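Local coordinates for AB hydrolase-1 domain-containing protein (Parabacteroides distasonis, PDB 4Q34) that is probably an esterase of the alpha/beta hydrolase family, its substrate unknown, at residues A[8-13]-A[36-41]. Sequence-based numbering, arbitrary orientation.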
loop_
_atom_site.group_PDB
_atom_site.type_symbol
_atom_site.label_atom_id
_atom_site.label_comp_id
_atom_site.label_asym_id
_atom_site.label_seq_id
_atom_site.Cartn_x
_atom_site.Cartn_y
_atom_site.Cartn_z
ATOM N N VAL A 8 -15.694 2.959 12.898
ATOM C CA VAL A 8 -14.436 2.200 13.043
ATOM C C VAL A 8 -13.932 2.231 14.491
ATOM O O VAL A 8 -13.504 3.230 14.985
ATOM C CB VAL A 8 -13.369 2.728 12.062
ATOM C CG1 VAL A 8 -12.071 1.943 12.221
ATOM C CG2 VAL A 8 -13.883 2.656 10.622
ATOM N N ASP A 9 -13.992 1.091 15.150
ATOM C CA ASP A 9 -13.554 0.932 16.534
ATOM C C ASP A 9 -12.007 0.941 16.630
ATOM O O ASP A 9 -11.434 1.492 17.560
ATOM C CB ASP A 9 -14.087 -0.426 17.018
ATOM C CG ASP A 9 -14.179 -0.541 18.495
ATOM O OD1 ASP A 9 -14.090 0.484 19.208
ATOM O OD2 ASP A 9 -14.377 -1.699 18.908
ATOM N N GLU A 10 -11.367 0.386 15.610
ATOM C CA GLU A 10 -9.920 0.225 15.593
ATOM C C GLU A 10 -9.504 0.150 14.131
ATOM O O GLU A 10 -10.183 -0.458 13.303
ATOM C CB GLU A 10 -9.493 -1.063 16.341
ATOM C CG GLU A 10 -8.003 -1.242 16.620
ATOM C CD GLU A 10 -7.676 -2.563 17.369
ATOM O OE1 GLU A 10 -8.475 -2.992 18.250
ATOM O OE2 GLU A 10 -6.607 -3.160 17.083
ATOM N N GLN A 11 -8.365 0.731 13.833
ATOM C CA GLN A 11 -7.736 0.483 12.527
ATOM C C GLN A 11 -6.260 0.678 12.609
ATOM O O GLN A 11 -5.767 1.427 13.436
ATOM C CB GLN A 11 -8.354 1.361 11.420
ATOM C CG GLN A 11 -8.044 2.840 11.580
ATOM C CD GLN A 11 -8.497 3.681 10.401
ATOM O OE1 GLN A 11 -9.494 3.355 9.733
ATOM N NE2 GLN A 11 -7.829 4.792 10.194
ATOM N N GLY A 12 -5.545 0.073 11.666
ATOM C CA GLY A 12 -4.120 0.202 11.694
ATOM C C GLY A 12 -3.473 -0.683 10.644
ATOM O O GLY A 12 -4.159 -1.253 9.786
ATOM N N SER A 13 -2.155 -0.801 10.731
ATOM C CA SER A 13 -1.410 -1.572 9.747
ATOM C C SER A 13 -0.182 -2.186 10.409
ATOM O O SER A 13 0.294 -1.744 11.461
ATOM C CB SER A 13 -0.973 -0.688 8.600
ATOM O OG SER A 13 -0.091 0.355 9.038
ATOM N N VAL A 36 -0.267 -5.483 5.896
ATOM C CA VAL A 36 -1.685 -5.626 6.216
ATOM C C VAL A 36 -2.266 -4.300 6.709
ATOM O O VAL A 36 -1.688 -3.638 7.566
ATOM C CB VAL A 36 -1.853 -6.684 7.338
ATOM C CG1 VAL A 36 -3.335 -6.864 7.678
ATOM C CG2 VAL A 36 -1.190 -7.975 6.921
ATOM N N PHE A 37 -3.427 -3.916 6.184
ATOM C CA PHE A 37 -4.183 -2.803 6.757
ATOM C C PHE A 37 -5.507 -3.388 7.214
ATOM O O PHE A 37 -6.132 -4.144 6.467
ATOM C CB PHE A 37 -4.422 -1.712 5.709
ATOM C CG PHE A 37 -5.241 -0.566 6.219
ATOM C CD1 PHE A 37 -4.676 0.470 6.935
ATOM C CD2 PHE A 37 -6.605 -0.509 5.937
ATOM C CE1 PHE A 37 -5.461 1.540 7.406
ATOM C CE2 PHE A 37 -7.382 0.559 6.393
ATOM C CZ PHE A 37 -6.810 1.582 7.116
ATOM N N TYR A 38 -5.952 -3.047 8.424
ATOM C CA TYR A 38 -7.139 -3.660 8.969
ATOM C C TYR A 38 -8.060 -2.623 9.575
ATOM O O TYR A 38 -7.633 -1.566 10.041
ATOM C CB TYR A 38 -6.801 -4.748 10.014
ATOM C CG TYR A 38 -6.374 -4.152 11.347
ATOM C CD1 TYR A 38 -5.049 -3.772 11.569
ATOM C CD2 TYR A 38 -7.310 -3.890 12.351
ATOM C CE1 TYR A 38 -4.660 -3.185 12.762
ATOM C CE2 TYR A 38 -6.925 -3.306 13.540
ATOM C CZ TYR A 38 -5.608 -2.946 13.736
ATOM O OH TYR A 38 -5.247 -2.375 14.941
ATOM N N GLN A 39 -9.342 -2.950 9.577
ATOM C CA GLN A 39 -10.324 -2.112 10.280
ATOM C C GLN A 39 -11.293 -3.004 11.000
ATOM O O GLN A 39 -11.783 -3.990 10.417
ATOM C CB GLN A 39 -11.074 -1.259 9.232
ATOM C CG GLN A 39 -10.191 -0.320 8.439
ATOM C CD GLN A 39 -10.973 0.562 7.503
ATOM O OE1 GLN A 39 -11.516 0.106 6.475
ATOM N NE2 GLN A 39 -10.984 1.843 7.804
ATOM N N LYS A 40 -11.559 -2.683 12.278
ATOM C CA LYS A 40 -12.506 -3.400 13.112
ATOM C C LYS A 40 -13.693 -2.473 13.350
ATOM O O LYS A 40 -13.519 -1.365 13.874
ATOM C CB LYS A 40 -11.894 -3.735 14.484
ATOM C CG LYS A 40 -10.590 -4.486 14.391
ATOM C CD LYS A 40 -10.279 -5.235 15.682
ATOM C CE LYS A 40 -8.919 -5.923 15.585
ATOM N NZ LYS A 40 -8.402 -6.354 16.919
ATOM N N PRO A 41 -14.883 -2.876 12.923
ATOM C CA PRO A 41 -16.076 -2.088 13.192
ATOM C C PRO A 41 -16.573 -2.231 14.611
ATOM O O PRO A 41 -16.274 -3.223 15.302
ATOM C CB PRO A 41 -17.089 -2.635 12.214
ATOM C CG PRO A 41 -16.704 -4.080 12.023
ATOM C CD PRO A 41 -15.195 -4.150 12.251
HETATM O O HOH W 1 -14.943 -3.826 17.346
#
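Val8 CG2 rests against Gln39 NE2 at 4.1 Å, while its backbone pairs with Pro41 in non-hydrogen-bonded antiparallel register; just after it the register slips by one. Asp9 and Glu10 both face Lys40, a classic beta bulge: Lys40 O accepts from Asp9 N at 2.8 Å and, more distantly, from Glu10 N at 3.3 Å.

Past it the ladder is regular, with Lys40 N giving an almost straight bond to Glu10 O. In one of its two conformers the side chain of Glu10, extended beyond CG, runs alongside that of Lys40 in a long salt bridge, OE1 to NZ 3.6 Å. There its OE2 takes the Tyr38 hydroxyl on the anti lone pair at 2.7 Å, the carboxylate standing 84° to the ring.

On the reverse face Gln11 lies beside Gln39, whose NE2 donates to Gln11 OE1 (2.9 Å); Gln11 NE2 and Gln39 OE1 bond to Gln39 and Gln11, respectively, of the second subunit.

Gly12 exchanges two backbone bonds with Tyr38. With chi1 at 76°, the ring leans across onto strand 10-16, Gly12 N lying 3.5 Å above one face, toward the rim. A serine at Tyr38 would probably uncover the backbone at Gly12 and leave Glu10 OE2 without the hydroxyl donor it has in this conformer.

At Ser13, CB sits at the edge of the Phe37 ring, and the strand runs on to Phe14 and beyond. Strand 28-41 lies in the mixed sheet of the alpha/beta hydrolase fold, paired antiparallel with 10-16 and 83-87; Val8 carries the sheet into the second subunit as an antiparallel ladder. Tyr84 meets the Tyr38 ring, and helix 72-78 packs against Phe37, Gln39 and Pro41.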